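Local coordinates for ATP-dependent DNA helicase (Mycobacterium smegmatis, PDB 5V9X), which unwinds RNA:DNA hybrids as an ATP-dependent helicase, moving 3'-to-5' along a single-stranded DNA tracking strand, at residues F500-S508 with L519-R527. Numbering follows the deposited sequence.
Sequences FEATLDLLS and LRPRLVYDR
Backbone amides of Arg522 and Leu523 converge on Leu507 O in the last turn of helix 497-508, whose 500-508 part passes strand 523-526 at a closest axis distance of 7.2 Å and an angle of 124° between chain directions. The bond from Leu523 N to Leu507 O is 3.0 Å long with 154° at the hydrogen; that from Arg522 N to the same oxygen is 2.9 Å but more bent. Ser508 OG, set anti to the backbone N, lies beside Tyr525 CB and accepts a weak bond from Tyr525 N, while Ser508 CA-H points at Leu523 O. Leu507 and Leu523 run alongside each other, with their CD1 atoms 4.0 Å apart; both also touch Thr468 of helix 461-471. These elements lie within the winged helix region of Lhr, where strand 523-526 is an edge of a small antiparallel sheet and pairs with 531-534, consistent with the wing hairpin of such a domain. Tyr525 swings its ring back along the helix, CG anti to the backbone N (chi1 -164°), and its hydroxyl donates a hydrogen bond to Glu501: Tyr525 OH to Glu501 OE1 is 2.6 Å, on the syn lone pair, with carboxylate and ring nearly coplanar. Arg497 holds the other oxygen, Glu501 OE2, in a salt bridge. Leu504 CD1 packs obliquely against the ring, 3.8 Å from Tyr525 CZ, while Arg527 CG lies over the centre of one ring face. The Arg527 guanidinium folds back over Tyr525 CE2 and turns its edge to the Asp505 carboxylate in a salt bridge of doubtful detail. Leu506 CD1 meets Leu519 CD2 at 4.1 Å, and Leu506 also touches Leu789 and Ile823.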
ATOM      1  N   PHE A 500      21.897  13.771  10.292  1.00 67.08           N
ATOM      2  CA  PHE A 500      22.163  12.603  11.123  1.00 62.42           C
ATOM      3  C   PHE A 500      22.456  13.015  12.560  1.00 63.14           C
ATOM      4  O   PHE A 500      21.833  12.513  13.502  1.00 61.68           O
ATOM      5  CB  PHE A 500      23.328  11.806  10.534  1.00 65.49           C
ATOM      6  CG  PHE A 500      23.683  10.572  11.318  1.00 65.74           C
ATOM      7  CD1 PHE A 500      22.902   9.430  11.228  1.00 64.85           C
ATOM      8  CD2 PHE A 500      24.807  10.549  12.130  1.00 64.73           C
ATOM      9  CE1 PHE A 500      23.229   8.292  11.943  1.00 64.70           C
ATOM     10  CE2 PHE A 500      25.137   9.414  12.844  1.00 65.37           C
ATOM     11  CZ  PHE A 500      24.347   8.285  12.751  1.00 66.21           C
ATOM     12  N   GLU A 501      23.407  13.936  12.747  1.00 67.34           N
ATOM     13  CA  GLU A 501      23.726  14.402  14.093  1.00 60.21           C
ATOM     14  C   GLU A 501      22.536  15.110  14.726  1.00 54.15           C
ATOM     15  O   GLU A 501      22.309  14.990  15.934  1.00 53.03           O
ATOM     16  CB  GLU A 501      24.944  15.326  14.060  1.00 56.92           C
ATOM     17  CG  GLU A 501      26.194  14.710  13.445  1.00 59.55           C
ATOM     18  CD  GLU A 501      26.739  13.536  14.241  1.00 64.95           C
ATOM     19  OE1 GLU A 501      26.379  13.388  15.429  1.00 67.71           O
ATOM     20  OE2 GLU A 501      27.535  12.759  13.672  1.00 65.68           O
ATOM     21  N   ALA A 502      21.763  15.848  13.924  1.00 55.01           N
ATOM     22  CA  ALA A 502      20.565  16.498  14.447  1.00 57.10           C
ATOM     23  C   ALA A 502      19.593  15.478  15.030  1.00 62.83           C
ATOM     24  O   ALA A 502      18.992  15.715  16.085  1.00 68.80           O
ATOM     25  CB  ALA A 502      19.886  17.318  13.351  1.00 51.17           C
ATOM     26  N   THR A 503      19.432  14.335  14.362  1.00 62.56           N
ATOM     27  CA  THR A 503      18.562  13.290  14.892  1.00 66.28           C
ATOM     28  C   THR A 503      19.126  12.703  16.182  1.00 71.58           C
ATOM     29  O   THR A 503      18.378  12.453  17.135  1.00 73.80           O
ATOM     30  CB  THR A 503      18.358  12.193  13.846  1.00 64.89           C
ATOM     31  OG1 THR A 503      17.677  12.735  12.706  1.00 63.22           O
ATOM     32  CG2 THR A 503      17.541  11.048  14.421  1.00 64.89           C
ATOM     33  N   LEU A 504      20.444  12.485  16.236  1.00 72.88           N
ATOM     34  CA  LEU A 504      21.051  11.939  17.447  1.00 67.36           C
ATOM     35  C   LEU A 504      20.924  12.911  18.614  1.00 68.42           C
ATOM     36  O   LEU A 504      20.749  12.491  19.764  1.00 69.67           O
ATOM     37  CB  LEU A 504      22.521  11.600  17.199  1.00 61.27           C
ATOM     38  CG  LEU A 504      22.864  10.647  16.053  1.00 60.09           C
ATOM     39  CD1 LEU A 504      24.322  10.227  16.145  1.00 62.09           C
ATOM     40  CD2 LEU A 504      21.956   9.433  16.059  1.00 57.64           C
ATOM     41  N   ASP A 505      21.016  14.214  18.339  1.00 69.51           N
ATOM     42  CA  ASP A 505      20.847  15.212  19.392  1.00 74.06           C
ATOM     43  C   ASP A 505      19.467  15.105  20.022  1.00 73.45           C
ATOM     44  O   ASP A 505      19.329  15.101  21.252  1.00 75.27           O
ATOM     45  CB  ASP A 505      21.059  16.618  18.831  1.00 77.87           C
ATOM     46  CG  ASP A 505      22.436  16.808  18.248  1.00 77.46           C
ATOM     47  OD1 ASP A 505      23.354  16.062  18.648  1.00 74.95           O
ATOM     48  OD2 ASP A 505      22.603  17.701  17.392  1.00 77.76           O
ATOM     49  N   LEU A 506      18.431  15.024  19.186  1.00 67.96           N
ATOM     50  CA  LEU A 506      17.069  14.932  19.695  1.00 63.11           C
ATOM     51  C   LEU A 506      16.881  13.676  20.536  1.00 64.76           C
ATOM     52  O   LEU A 506      16.252  13.721  21.600  1.00 64.17           O
ATOM     53  CB  LEU A 506      16.087  14.961  18.525  1.00 59.72           C
ATOM     54  CG  LEU A 506      14.594  14.965  18.835  1.00 63.28           C
ATOM     55  CD1 LEU A 506      14.284  15.946  19.951  1.00 66.69           C
ATOM     56  CD2 LEU A 506      13.831  15.326  17.575  1.00 62.85           C
ATOM     57  N   LEU A 507      17.434  12.550  20.083  1.00 69.24           N
ATOM     58  CA  LEU A 507      17.359  11.315  20.854  1.00 67.31           C
ATOM     59  C   LEU A 507      18.173  11.379  22.137  1.00 67.26           C
ATOM     60  O   LEU A 507      17.929  10.583  23.051  1.00 64.77           O
ATOM     61  CB  LEU A 507      17.831  10.134  20.005  1.00 61.85           C
ATOM     62  CG  LEU A 507      16.923   9.706  18.854  1.00 61.20           C
ATOM     63  CD1 LEU A 507      17.601   8.641  18.009  1.00 63.34           C
ATOM     64  CD2 LEU A 507      15.598   9.197  19.393  1.00 58.95           C
ATOM     65  N   SER A 508      19.129  12.304  22.233  1.00 69.45           N
ATOM     66  CA  SER A 508      20.023  12.388  23.383  1.00 77.00           C
ATOM     67  C   SER A 508      19.772  13.656  24.193  1.00 82.01           C
ATOM     68  O   SER A 508      19.278  13.577  25.320  1.00 79.93           O
ATOM     69  CB  SER A 508      21.480  12.305  22.925  1.00 82.65           C
ATOM     70  OG  SER A 508      22.363  12.395  24.030  1.00 92.16           O
ATOM     71  N   LEU A 519       8.789  15.647  25.982  1.00 86.92           N
ATOM     72  CA  LEU A 519       9.261  14.448  25.305  1.00 81.84           C
ATOM     73  C   LEU A 519      10.318  13.762  26.163  1.00 80.63           C
ATOM     74  O   LEU A 519      10.821  14.323  27.140  1.00 78.55           O
ATOM     75  CB  LEU A 519       9.818  14.764  23.906  1.00 78.50           C
ATOM     76  CG  LEU A 519      10.863  15.868  23.692  1.00 81.05           C
ATOM     77  CD1 LEU A 519      12.251  15.483  24.193  1.00 80.13           C
ATOM     78  CD2 LEU A 519      10.925  16.237  22.216  1.00 83.80           C
ATOM     79  N   ARG A 520      10.661  12.535  25.776  1.00 82.65           N
ATOM     80  CA  ARG A 520      11.619  11.715  26.508  1.00 86.45           C
ATOM     81  C   ARG A 520      12.767  11.320  25.587  1.00 81.15           C
ATOM     82  O   ARG A 520      12.528  10.662  24.559  1.00 75.17           O
ATOM     83  CB  ARG A 520      10.943  10.460  27.070  1.00 89.28           C
ATOM     84  CG  ARG A 520       9.570  10.696  27.678  1.00 87.38           C
ATOM     85  CD  ARG A 520       9.656  11.007  29.159  1.00 88.32           C
ATOM     86  NE  ARG A 520       8.347  11.348  29.707  1.00 89.53           N
ATOM     87  CZ  ARG A 520       7.905  12.591  29.860  1.00 90.66           C
ATOM     88  NH1 ARG A 520       8.673  13.617  29.514  1.00 92.99           N
ATOM     89  NH2 ARG A 520       6.698  12.811  30.362  1.00 88.78           N
ATOM     90  N   PRO A 521      14.007  11.692  25.893  1.00 78.97           N
ATOM     91  CA  PRO A 521      15.144  11.177  25.124  1.00 76.98           C
ATOM     92  C   PRO A 521      15.515   9.770  25.562  1.00 73.48           C
ATOM     93  O   PRO A 521      15.378   9.396  26.729  1.00 77.35           O
ATOM     94  CB  PRO A 521      16.264  12.172  25.449  1.00 79.80           C
ATOM     95  CG  PRO A 521      15.929  12.653  26.819  1.00 80.32           C
ATOM     96  CD  PRO A 521      14.421  12.688  26.896  1.00 78.89           C
ATOM     97  N   ARG A 522      15.999   8.985  24.600  1.00 68.16           N
ATOM     98  CA  ARG A 522      16.187   7.556  24.804  1.00 68.29           C
ATOM     99  C   ARG A 522      17.633   7.092  24.687  1.00 66.44           C
ATOM    100  O   ARG A 522      17.903   5.906  24.912  1.00 62.00           O
ATOM    101  CB  ARG A 522      15.325   6.771  23.809  1.00 67.50           C
ATOM    102  CG  ARG A 522      13.922   7.332  23.645  1.00 65.42           C
ATOM    103  CD  ARG A 522      13.163   7.334  24.961  1.00 64.78           C
ATOM    104  NE  ARG A 522      11.728   7.504  24.752  1.00 66.76           N
ATOM    105  CZ  ARG A 522      10.805   7.282  25.682  1.00 68.87           C
ATOM    106  NH1 ARG A 522      11.163   6.878  26.893  1.00 68.10           N
ATOM    107  NH2 ARG A 522       9.522   7.460  25.398  1.00 69.60           N
ATOM    108  N   LEU A 523      18.564   7.978  24.344  1.00 64.77           N
ATOM    109  CA  LEU A 523      19.959   7.600  24.183  1.00 59.85           C
ATOM    110  C   LEU A 523      20.848   8.629  24.867  1.00 69.08           C
ATOM    111  O   LEU A 523      20.429   9.751  25.162  1.00 73.70           O
ATOM    112  CB  LEU A 523      20.342   7.475  22.703  1.00 52.84           C
ATOM    113  CG  LEU A 523      19.616   6.406  21.888  1.00 54.82           C
ATOM    114  CD1 LEU A 523      20.016   6.502  20.428  1.00 58.01           C
ATOM    115  CD2 LEU A 523      19.911   5.019  22.437  1.00 51.72           C
ATOM    116  N   VAL A 524      22.089   8.224  25.124  1.00 68.46           N
ATOM    117  CA  VAL A 524      23.118   9.103  25.662  1.00 71.36           C
ATOM    118  C   VAL A 524      24.252   9.161  24.649  1.00 76.07           C
ATOM    119  O   VAL A 524      24.742   8.119  24.196  1.00 76.13           O
ATOM    120  CB  VAL A 524      23.621   8.623  27.036  1.00 67.85           C
ATOM    121  CG1 VAL A 524      24.743   9.518  27.533  1.00 64.96           C
ATOM    122  CG2 VAL A 524      22.475   8.598  28.038  1.00 66.51           C
ATOM    123  N   TYR A 525      24.662  10.375  24.291  1.00 76.17           N
ATOM    124  CA  TYR A 525      25.606  10.612  23.206  1.00 74.60           C
ATOM    125  C   TYR A 525      26.915  11.135  23.782  1.00 80.60           C
ATOM    126  O   TYR A 525      26.929  12.160  24.472  1.00 82.40           O
ATOM    127  CB  TYR A 525      25.020  11.606  22.200  1.00 68.69           C
ATOM    128  CG  TYR A 525      25.715  11.654  20.856  1.00 64.00           C
ATOM    129  CD1 TYR A 525      26.711  10.744  20.524  1.00 65.55           C
ATOM    130  CD2 TYR A 525      25.374  12.620  19.918  1.00 63.07           C
ATOM    131  CE1 TYR A 525      27.346  10.794  19.293  1.00 66.88           C
ATOM    132  CE2 TYR A 525      26.003  12.679  18.687  1.00 66.21           C
ATOM    133  CZ  TYR A 525      26.987  11.764  18.379  1.00 65.16           C
ATOM    134  OH  TYR A 525      27.611  11.820  17.153  1.00 59.59           O
ATOM    135  N   ASP A 526      28.008  10.430  23.500  1.00 85.19           N
ATOM    136  CA  ASP A 526      29.354  10.836  23.899  1.00 90.65           C
ATOM    137  C   ASP A 526      30.064  11.339  22.648  1.00 90.40           C
ATOM    138  O   ASP A 526      30.621  10.548  21.882  1.00 89.76           O
ATOM    139  CB  ASP A 526      30.114   9.678  24.541  1.00 96.27           C
ATOM    140  CG  ASP A 526      31.404  10.122  25.209  1.00101.24           C
ATOM    141  OD1 ASP A 526      31.491  10.034  26.451  1.00103.24           O
ATOM    142  OD2 ASP A 526      32.324  10.576  24.495  1.00101.74           O
ATOM    143  N   ARG A 527      30.051  12.659  22.445  1.00 91.43           N
ATOM    144  CA  ARG A 527      30.596  13.220  21.213  1.00 90.81           C
ATOM    145  C   ARG A 527      32.118  13.175  21.184  1.00 93.28           C
ATOM    146  O   ARG A 527      32.711  13.099  20.100  1.00 93.42           O
ATOM    147  CB  ARG A 527      30.097  14.650  21.031  1.00 88.95           C
ATOM    148  CG  ARG A 527      28.619  14.726  20.725  1.00 88.73           C
ATOM    149  CD  ARG A 527      28.092  16.135  20.880  1.00 96.70           C
ATOM    150  NE  ARG A 527      26.802  16.294  20.223  1.00101.51           N
ATOM    151  CZ  ARG A 527      26.660  16.561  18.930  1.00103.94           C
ATOM    152  NH1 ARG A 527      27.731  16.700  18.160  1.00105.98           N
ATOM    153  NH2 ARG A 527      25.454  16.689  18.404  1.00101.12           N
TER